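Local coordinates for fibronectin type III domain-containing protein 5 (Homo sapiens, PDB 4LSD) that probably mediates benefits of muscular exercise as the hormone irisin, inducing browning of white fat, its fibronectin type III domain here forming a dimer through a continuous intersubunit beta-sheet, at residues N17-W23 against S58-L64; M1-P6 against Q80-S86; V31-I36 against F48-T54. All blocks are in the same frame, centred on the assembly; numbering follows the deposited sequence.

Interaction 1: residues N17-W23 against S58-L64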
loop_
_atom_site.group_PDB
_atom_site.type_symbol
_atom_site.label_atom_id
_atom_site.label_comp_id
_atom_site.label_asym_id
_atom_site.label_seq_id
_atom_site.Cartn_x
_atom_site.Cartn_y
_atom_site.Cartn_z
ATOM N N ASN A 17 0.823 -0.921 -16.214
ATOM C CA ASN A 17 0.513 -1.618 -14.972
ATOM C C ASN A 17 0.961 -0.894 -13.715
ATOM O O ASN A 17 0.942 -1.473 -12.627
ATOM C CB ASN A 17 1.163 -3.003 -14.990
ATOM C CG ASN A 17 0.682 -3.870 -16.158
ATOM O OD1 ASN A 17 -0.490 -4.250 -16.228
ATOM N ND2 ASN A 17 1.593 -4.189 -17.075
ATOM N N SER A 18 1.374 0.360 -13.854
ATOM C CA SER A 18 1.836 1.111 -12.698
ATOM C C SER A 18 1.782 2.606 -12.938
ATOM O O SER A 18 1.642 3.062 -14.073
ATOM C CB SER A 18 3.272 0.728 -12.368
ATOM O OG SER A 18 4.146 1.177 -13.385
ATOM N N ALA A 19 1.897 3.364 -11.855
ATOM C CA ALA A 19 1.895 4.821 -11.919
ATOM C C ALA A 19 2.455 5.340 -10.610
ATOM O O ALA A 19 2.555 4.595 -9.637
ATOM C CB ALA A 19 0.478 5.358 -12.132
ATOM N N VAL A 20 2.830 6.614 -10.602
ATOM C CA VAL A 20 3.364 7.269 -9.417
ATOM C C VAL A 20 2.483 8.487 -9.155
ATOM O O VAL A 20 2.135 9.210 -10.087
ATOM C CB VAL A 20 4.821 7.743 -9.622
ATOM C CG1 VAL A 20 5.288 8.506 -8.383
ATOM C CG2 VAL A 20 5.739 6.547 -9.881
ATOM N N VAL A 21 2.122 8.703 -7.895
ATOM C CA VAL A 21 1.266 9.816 -7.495
ATOM C C VAL A 21 2.082 10.798 -6.681
ATOM O O VAL A 21 2.837 10.386 -5.809
ATOM C CB VAL A 21 0.095 9.321 -6.613
ATOM C CG1 VAL A 21 -0.797 10.487 -6.195
ATOM C CG2 VAL A 21 -0.704 8.276 -7.360
ATOM N N SER A 22 1.930 12.090 -6.953
ATOM C CA SER A 22 2.672 13.118 -6.217
ATOM C C SER A 22 1.709 14.170 -5.712
ATOM O O SER A 22 0.605 14.316 -6.235
ATOM C CB SER A 22 3.702 13.813 -7.112
ATOM O OG SER A 22 4.459 12.877 -7.848
ATOM N N TRP A 23 2.141 14.925 -4.713
ATOM C CA TRP A 23 1.302 15.965 -4.157
ATOM C C TRP A 23 2.142 16.924 -3.361
ATOM O O TRP A 23 3.348 16.732 -3.204
ATOM C CB TRP A 23 0.242 15.365 -3.238
ATOM C CG TRP A 23 0.827 14.646 -2.045
ATOM C CD1 TRP A 23 1.152 15.178 -0.825
ATOM C CD2 TRP A 23 1.182 13.267 -1.986
ATOM N NE1 TRP A 23 1.695 14.207 -0.013
ATOM C CE2 TRP A 23 1.730 13.024 -0.707
ATOM C CE3 TRP A 23 1.103 12.207 -2.899
ATOM C CZ2 TRP A 23 2.184 11.761 -0.314
ATOM C CZ3 TRP A 23 1.555 10.952 -2.512
ATOM C CH2 TRP A 23 2.095 10.742 -1.231
ATOM N N SER A 58 5.441 11.354 -2.703
ATOM C CA SER A 58 5.007 10.518 -3.811
ATOM C C SER A 58 4.844 9.080 -3.359
ATOM O O SER A 58 5.471 8.623 -2.405
ATOM C CB SER A 58 5.970 10.602 -5.002
ATOM O OG SER A 58 7.298 10.327 -4.619
ATOM N N CYS A 59 3.968 8.380 -4.056
ATOM C CA CYS A 59 3.668 7.012 -3.741
ATOM C C CYS A 59 3.411 6.256 -5.029
ATOM O O CYS A 59 2.586 6.670 -5.838
ATOM C CB CYS A 59 2.431 6.982 -2.859
ATOM S SG CYS A 59 1.780 5.346 -2.568
ATOM N N ALA A 60 4.115 5.146 -5.216
ATOM C CA ALA A 60 3.955 4.322 -6.411
ATOM C C ALA A 60 2.770 3.368 -6.282
ATOM O O ALA A 60 2.484 2.875 -5.197
ATOM C CB ALA A 60 5.207 3.526 -6.657
ATOM N N LEU A 61 2.085 3.117 -7.392
ATOM C CA LEU A 61 0.956 2.198 -7.416
ATOM C C LEU A 61 1.363 1.125 -8.407
ATOM O O LEU A 61 1.637 1.413 -9.573
ATOM C CB LEU A 61 -0.314 2.901 -7.903
ATOM C CG LEU A 61 -0.661 4.192 -7.163
ATOM C CD1 LEU A 61 -1.678 4.970 -7.985
ATOM C CD2 LEU A 61 -1.198 3.883 -5.772
ATOM N N TRP A 62 1.392 -0.114 -7.944
ATOM C CA TRP A 62 1.806 -1.225 -8.776
ATOM C C TRP A 62 0.667 -2.178 -9.108
ATOM O O TRP A 62 -0.421 -2.089 -8.546
ATOM C CB TRP A 62 2.881 -1.999 -8.038
ATOM C CG TRP A 62 2.341 -2.649 -6.784
ATOM C CD1 TRP A 62 2.003 -3.964 -6.625
ATOM C CD2 TRP A 62 2.012 -1.999 -5.538
ATOM N NE1 TRP A 62 1.485 -4.177 -5.363
ATOM C CE2 TRP A 62 1.480 -2.993 -4.679
ATOM C CE3 TRP A 62 2.115 -0.679 -5.070
ATOM C CZ2 TRP A 62 1.047 -2.704 -3.377
ATOM C CZ3 TRP A 62 1.686 -0.395 -3.776
ATOM C CH2 TRP A 62 1.159 -1.405 -2.946
ATOM N N ASP A 63 0.939 -3.097 -10.027
ATOM C CA ASP A 63 -0.024 -4.107 -10.417
ATOM C C ASP A 63 -1.372 -3.524 -10.820
ATOM O O ASP A 63 -2.422 -4.055 -10.453
ATOM C CB ASP A 63 -0.190 -5.084 -9.257
ATOM C CG ASP A 63 -0.773 -6.421 -9.683
ATOM O OD1 ASP A 63 -0.426 -6.909 -10.783
ATOM O OD2 ASP A 63 -1.564 -6.997 -8.896
ATOM N N LEU A 64 -1.341 -2.433 -11.575
ATOM C CA LEU A 64 -2.572 -1.818 -12.032
ATOM C C LEU A 64 -3.029 -2.558 -13.268
ATOM O O LEU A 64 -2.243 -3.250 -13.919
ATOM C CB LEU A 64 -2.354 -0.347 -12.374
ATOM C CG LEU A 64 -2.023 0.575 -11.204
ATOM C CD1 LEU A 64 -2.034 2.013 -11.694
ATOM C CD2 LEU A 64 -3.054 0.387 -10.086
#
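Val21 and Leu61 meet at the apolar centre, the CG2 methyl of Val21 lying 3.5 Å from CD1 of Leu61 where the two side chains cross obliquely. Val21 holds CG1 anti to its backbone N (chi1 180°), which leaves CG2 as the branch beside the N that reaches Leu61. Cys59 turns its CB to the Trp23 indole, 4.1 Å from CZ3, and the backbone N of Ser58 lies over one face of that ring, toward its rim. Past the strand ends, Leu64 extends CD1 to within 4.2 Å of Ala19 CB, the methyl of a small residue that lets the leucine close over it.

The strands, 19-23 and 58-61, run antiparallel within the three-stranded sheet of the fibronectin type III sandwich. Ala19, Val21, Leu61 and Cys59 face the other sheet, as does the Trp23 ring; there Val21 and Trp23 touch Val74 and Cys59 touches Phe34.

Backbone bonds knit the pair on both sides of Val20 and Ala60, a non-hydrogen-bonded pair. Val21 and Cys59 exchange two bonds, as do Ala19 and Leu61; the straightest of these runs from Leu61 N to Ala19 O (2.7 Å, 168° at the hydrogen). Beyond the ladder, Leu64 N comes from above the carbonyl plane of Asn17 to bond its O at 2.7 Å. On the outer face Ser22 and Ser58, suited to a partly exposed place, stand opposite each other, Ser22 OG 3.9 Å from Ser58 CB. Trp62, turned away from strand 19-23, makes a cation-pi contact with Arg47, required for dimerization, and meets Trp62 of the second subunit.

Interaction 2: residues M1-P6 against Q80-S86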
loop_
_atom_site.group_PDB
_atom_site.type_symbol
_atom_site.label_atom_id
_atom_site.label_comp_id
_atom_site.label_asym_id
_atom_site.label_seq_id
_atom_site.Cartn_x
_atom_site.Cartn_y
_atom_site.Cartn_z
HETATM N N MSE A 1 -7.107 19.390 16.317
HETATM C CA MSE A 1 -7.108 20.029 14.967
HETATM C C MSE A 1 -6.411 19.152 13.929
HETATM O O MSE A 1 -5.949 18.048 14.239
HETATM C CB MSE A 1 -6.427 21.393 15.025
HETATM C CG MSE A 1 -4.986 21.304 15.398
HETATM SE SE MSE A 1 -4.525 22.637 16.693
HETATM C CE MSE A 1 -5.620 22.052 18.174
ATOM N N SER A 2 -6.304 19.668 12.709
ATOM C CA SER A 2 -5.741 18.880 11.632
ATOM C C SER A 2 -5.180 19.664 10.437
ATOM O O SER A 2 -5.541 20.815 10.209
ATOM C CB SER A 2 -6.842 17.954 11.145
ATOM O OG SER A 2 -7.952 18.709 10.657
ATOM N N PRO A 3 -4.329 19.015 9.622
ATOM C CA PRO A 3 -3.709 19.619 8.437
ATOM C C PRO A 3 -4.707 19.798 7.300
ATOM O O PRO A 3 -5.825 19.289 7.341
ATOM C CB PRO A 3 -2.627 18.617 8.030
ATOM C CG PRO A 3 -2.738 17.473 9.000
ATOM C CD PRO A 3 -4.064 17.570 9.667
ATOM N N SER A 4 -4.267 20.504 6.270
ATOM C CA SER A 4 -5.089 20.758 5.102
ATOM C C SER A 4 -4.890 19.642 4.091
ATOM O O SER A 4 -3.808 19.050 3.997
ATOM C CB SER A 4 -4.704 22.097 4.464
ATOM O OG SER A 4 -4.733 23.146 5.418
ATOM N N ALA A 5 -5.942 19.356 3.338
ATOM C CA ALA A 5 -5.882 18.316 2.335
ATOM C C ALA A 5 -4.679 18.568 1.451
ATOM O O ALA A 5 -4.150 19.674 1.419
ATOM C CB ALA A 5 -7.142 18.335 1.495
ATOM N N PRO A 6 -4.208 17.530 0.752
ATOM C CA PRO A 6 -3.057 17.653 -0.144
ATOM C C PRO A 6 -3.500 18.443 -1.370
ATOM O O PRO A 6 -4.669 18.391 -1.741
ATOM C CB PRO A 6 -2.736 16.202 -0.501
ATOM C CG PRO A 6 -3.137 15.458 0.716
ATOM C CD PRO A 6 -4.439 16.120 1.120
ATOM N N GLN A 80 -1.276 15.160 15.240
ATOM C CA GLN A 80 -2.512 15.459 15.960
ATOM C C GLN A 80 -3.765 14.932 15.265
ATOM O O GLN A 80 -4.746 14.569 15.923
ATOM C CB GLN A 80 -2.647 16.970 16.180
ATOM C CG GLN A 80 -1.689 17.538 17.240
ATOM C CD GLN A 80 -2.114 18.916 17.767
ATOM O OE1 GLN A 80 -2.254 19.878 17.004
ATOM N NE2 GLN A 80 -2.316 19.010 19.081
ATOM N N GLY A 81 -3.729 14.885 13.937
ATOM C CA GLY A 81 -4.880 14.400 13.201
ATOM C C GLY A 81 -4.611 13.996 11.765
ATOM O O GLY A 81 -3.522 13.542 11.414
ATOM N N GLN A 82 -5.630 14.179 10.936
ATOM C CA GLN A 82 -5.567 13.841 9.530
ATOM C C GLN A 82 -6.374 14.882 8.762
ATOM O O GLN A 82 -7.282 15.511 9.314
ATOM C CB GLN A 82 -6.167 12.453 9.320
ATOM C CG GLN A 82 -7.602 12.336 9.843
ATOM C CD GLN A 82 -8.192 10.948 9.666
ATOM O OE1 GLN A 82 -7.699 9.977 10.237
ATOM N NE2 GLN A 82 -9.253 10.850 8.874
ATOM N N SER A 83 -6.055 15.046 7.483
ATOM C CA SER A 83 -6.745 16.021 6.653
ATOM C C SER A 83 -7.848 15.409 5.818
ATOM O O SER A 83 -7.962 14.192 5.727
ATOM C CB SER A 83 -5.762 16.662 5.681
ATOM O OG SER A 83 -5.635 15.849 4.532
ATOM N N PRO A 84 -8.693 16.257 5.214
ATOM C CA PRO A 84 -9.770 15.733 4.374
ATOM C C PRO A 84 -9.138 15.219 3.095
ATOM O O PRO A 84 -7.973 15.493 2.834
ATOM C CB PRO A 84 -10.678 16.952 4.132
ATOM C CG PRO A 84 -9.876 18.141 4.606
ATOM C CD PRO A 84 -9.034 17.600 5.714
ATOM N N ALA A 85 -9.897 14.472 2.304
ATOM C CA ALA A 85 -9.361 13.946 1.055
ATOM C C ALA A 85 -9.011 15.080 0.098
ATOM O O ALA A 85 -9.679 16.110 0.066
ATOM C CB ALA A 85 -10.369 13.024 0.395
ATOM N N SER A 86 -7.969 14.872 -0.693
ATOM C CA SER A 86 -7.564 15.848 -1.681
ATOM C C SER A 86 -8.643 15.692 -2.738
ATOM O O SER A 86 -9.552 14.865 -2.595
ATOM C CB SER A 86 -6.242 15.440 -2.316
ATOM O OG SER A 86 -6.440 14.237 -3.050
#
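Ser83 OG, resting 3.3 Å from Ala5 CA, is gripped twice: it donates to Pro84 O at 2.9 Å, and it is hydrogen-bonded to the backbone N of Ala76. Its chi1 of 85° sets OG between the backbone N and the carbonyl carbon, and from there the oxygen also lies beside Pro6 CD. The CB of the same serine presses on the backbone of 1-6, 3.1 Å from Pro3 O. With an alanine here, Ala76 N and Pro84 O would probably be left without the hydroxyl that joins them, and a gap would open beside Ala5 CA and Pro6 CD.

No hydrogen bond joins the two segments; they meet through small side chains and proline rings, which fit closely against a neighbouring backbone. Ala5 sets its methyl CB 3.2 Å from Pro84 O and 4.1 Å from Pro84 CG. Pro3 CD lies 3.7 Å from Gln82 C, and Pro6 O lies 3.4 Å from Ser86 CB. Gly81 probably suits its place, since a CB would point at Met1 O, though Met1, a selenomethionine, is poorly ordered. Near the terminus, Gln80 OE1 lies close to CG and SE of Met1.

In this fibronectin type III domain, the chain start before strand 9-12 thus runs alongside the loop joining strands 69-78 and 89-92. Strand 69-78 borders the contact, touching Pro3 through Ser78 and Pro6 through Val74, whose N also bonds Ser86 OG.

Interaction 3: residues V31-I36 against F48-T54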
loop_
_atom_site.group_PDB
_atom_site.type_symbol
_atom_site.label_atom_id
_atom_site.label_comp_id
_atom_site.label_asym_id
_atom_site.label_seq_id
_atom_site.Cartn_x
_atom_site.Cartn_y
_atom_site.Cartn_z
ATOM N N VAL A 31 3.062 17.755 8.579
ATOM C CA VAL A 31 2.788 16.496 7.900
ATOM C C VAL A 31 3.840 15.412 8.093
ATOM O O VAL A 31 4.971 15.544 7.639
ATOM C CB VAL A 31 2.551 16.757 6.388
ATOM C CG1 VAL A 31 2.441 15.456 5.625
ATOM C CG2 VAL A 31 1.254 17.558 6.217
ATOM N N ILE A 32 3.447 14.333 8.763
ATOM C CA ILE A 32 4.340 13.210 9.034
ATOM C C ILE A 32 4.076 11.986 8.162
ATOM O O ILE A 32 4.849 11.028 8.181
ATOM C CB ILE A 32 4.239 12.775 10.511
ATOM C CG1 ILE A 32 2.884 12.107 10.792
ATOM C CG2 ILE A 32 4.418 13.994 11.405
ATOM C CD1 ILE A 32 2.694 11.699 12.247
ATOM N N GLY A 33 2.995 12.018 7.393
ATOM C CA GLY A 33 2.675 10.881 6.557
ATOM C C GLY A 33 1.535 11.131 5.593
ATOM O O GLY A 33 1.124 12.269 5.362
ATOM N N PHE A 34 1.013 10.050 5.034
ATOM C CA PHE A 34 -0.070 10.157 4.078
ATOM C C PHE A 34 -0.866 8.865 3.968
ATOM O O PHE A 34 -0.374 7.789 4.296
ATOM C CB PHE A 34 0.506 10.466 2.710
ATOM C CG PHE A 34 1.148 9.277 2.045
ATOM C CD1 PHE A 34 0.377 8.364 1.324
ATOM C CD2 PHE A 34 2.519 9.063 2.143
ATOM C CE1 PHE A 34 0.960 7.260 0.711
ATOM C CE2 PHE A 34 3.118 7.959 1.533
ATOM C CZ PHE A 34 2.337 7.055 0.814
ATOM N N ALA A 35 -2.099 8.975 3.487
ATOM C CA ALA A 35 -2.942 7.807 3.275
ATOM C C ALA A 35 -3.518 7.965 1.880
ATOM O O ALA A 35 -4.017 9.030 1.523
ATOM C CB ALA A 35 -4.053 7.745 4.301
ATOM N N ILE A 36 -3.423 6.914 1.078
ATOM C CA ILE A 36 -3.951 6.949 -0.286
ATOM C C ILE A 36 -5.004 5.852 -0.482
ATOM O O ILE A 36 -4.904 4.773 0.108
ATOM C CB ILE A 36 -2.821 6.764 -1.342
ATOM C CG1 ILE A 36 -2.164 8.107 -1.656
ATOM C CG2 ILE A 36 -3.378 6.172 -2.625
ATOM C CD1 ILE A 36 -1.155 8.041 -2.796
ATOM N N PHE A 48 -5.569 0.374 -0.255
ATOM C CA PHE A 48 -5.212 1.471 0.637
ATOM C C PHE A 48 -3.733 1.435 1.030
ATOM O O PHE A 48 -3.242 0.407 1.490
ATOM C CB PHE A 48 -6.041 1.414 1.923
ATOM C CG PHE A 48 -7.516 1.376 1.693
ATOM C CD1 PHE A 48 -8.189 0.159 1.568
ATOM C CD2 PHE A 48 -8.237 2.562 1.586
ATOM C CE1 PHE A 48 -9.564 0.128 1.338
ATOM C CE2 PHE A 48 -9.607 2.544 1.357
ATOM C CZ PHE A 48 -10.275 1.327 1.231
ATOM N N ILE A 49 -3.030 2.554 0.861
ATOM C CA ILE A 49 -1.628 2.626 1.242
ATOM C C ILE A 49 -1.453 3.758 2.226
ATOM O O ILE A 49 -1.979 4.842 2.025
ATOM C CB ILE A 49 -0.712 2.913 0.062
ATOM C CG1 ILE A 49 -0.870 1.837 -1.007
ATOM C CG2 ILE A 49 0.733 2.949 0.547
ATOM C CD1 ILE A 49 -0.144 2.154 -2.288
ATOM N N GLN A 50 -0.726 3.503 3.306
ATOM C CA GLN A 50 -0.475 4.533 4.311
ATOM C C GLN A 50 0.999 4.442 4.687
ATOM O O GLN A 50 1.558 3.357 4.747
ATOM C CB GLN A 50 -1.335 4.312 5.565
ATOM C CG GLN A 50 -1.228 5.430 6.592
ATOM C CD GLN A 50 -1.749 5.041 7.976
ATOM O OE1 GLN A 50 -1.030 4.445 8.787
ATOM N NE2 GLN A 50 -3.007 5.371 8.247
ATOM N N GLU A 51 1.642 5.584 4.883
ATOM C CA GLU A 51 3.038 5.610 5.297
ATOM C C GLU A 51 3.122 6.738 6.289
ATOM O O GLU A 51 2.568 7.809 6.075
ATOM C CB GLU A 51 3.991 5.858 4.125
ATOM C CG GLU A 51 4.116 4.679 3.179
ATOM C CD GLU A 51 5.236 4.854 2.170
ATOM O OE1 GLU A 51 5.734 5.992 2.040
ATOM O OE2 GLU A 51 5.614 3.860 1.506
ATOM N N VAL A 52 3.801 6.488 7.393
ATOM C CA VAL A 52 3.929 7.483 8.435
ATOM C C VAL A 52 5.401 7.598 8.814
ATOM O O VAL A 52 6.194 6.695 8.525
ATOM C CB VAL A 52 3.035 7.076 9.629
ATOM C CG1 VAL A 52 3.346 7.895 10.862
ATOM C CG2 VAL A 52 1.572 7.275 9.233
ATOM N N ASN A 53 5.761 8.718 9.438
ATOM C CA ASN A 53 7.132 9.006 9.850
ATOM C C ASN A 53 8.048 9.058 8.629
ATOM O O ASN A 53 9.123 8.460 8.606
ATOM C CB ASN A 53 7.628 7.957 10.837
ATOM C CG ASN A 53 8.593 8.535 11.839
ATOM O OD1 ASN A 53 8.433 9.677 12.264
ATOM N ND2 ASN A 53 9.587 7.754 12.239
ATOM N N THR A 54 7.599 9.790 7.616
ATOM C CA THR A 54 8.333 9.941 6.368
ATOM C C THR A 54 8.162 11.376 5.867
ATOM O O THR A 54 7.261 12.091 6.304
ATOM C CB THR A 54 7.778 8.970 5.312
ATOM O OG1 THR A 54 8.513 9.098 4.091
ATOM C CG2 THR A 54 6.304 9.274 5.044
#
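Ile36 and Ile49 exchange two backbone hydrogen bonds, of which Ile36 N to Ile49 O is the shorter at 2.7 Å and runs nearly along the C=O axis. Phe34 and Glu51 form the next such pair, Phe34 N reaching Glu51 O at 2.9 Å and Glu51 N returning to Phe34 O. At the far end Ile32 O takes a nearly straight bond from Thr54 N (3.1 Å, 171° at the hydrogen) and a weak one from Asn53 N.

This is the hairpin of strands 31-40 and 46-52, antiparallel, in the four-stranded sheet of the fibronectin type III fold. Ile32 and Gly33 both face Ile77 on the other side, a classic beta bulge; glycine suits the site because a CB would collide with Glu51 O. Strand 46-52 is outermost within its own chain, yet Phe48, Gln50, Glu51 and Val52 pair in an antiparallel ladder with the second subunit, so the sheet continues across the dimer. There Glu51 OE2 makes a salt bridge to Arg47 of the second subunit, a position required for dimerization.

Glu51 thus serves two partners. Its side chain lies beside that of Phe34, pointing the same way, with CB 3.4 Å from Phe34 CE2 and the ring and carboxylate planes 53° apart. With chi1 at 76°, Phe34 carries CG between its N and carbonyl carbon, which swings the ring toward strand 48-52 and places one face over Glu51 N. Phe34 CE1 also packs 4.3 Å from Ile49 CG2, on the buried face with Ile36, where Cys59 of the facing sheet touches Phe34, Ile36 and Ile49. On the opposite face Ile32 CD1 and Val52 CG1 lie 4.1 Å apart, side by side, and Gln50 sets its CG beside Ala35 CB and 3.4 Å from Phe34 O.

How the interactions relate
Interactions 1 and 3 are strand pairs from the two facing sheets of the sandwich, and their inner faces share one core: Trp23 packs on Phe34, Cys59 on both Phe34 and Ile49, and Trp62 CZ3 lies 3.5 Å from Ile49 CD1. Both depend on paired backbone bonds, and both reach the second subunit, interaction 1 through Trp62 and interaction 3 by extending its sheet. Interaction 2, more exposed and on the other side of the chain's centre from interaction 1, joins two irregular segments by proline and small-residue packing without mutual hydrogen bonds. Its Pro6 still touches Trp23, tying that end to the core, but no subunit neighbour reaches it.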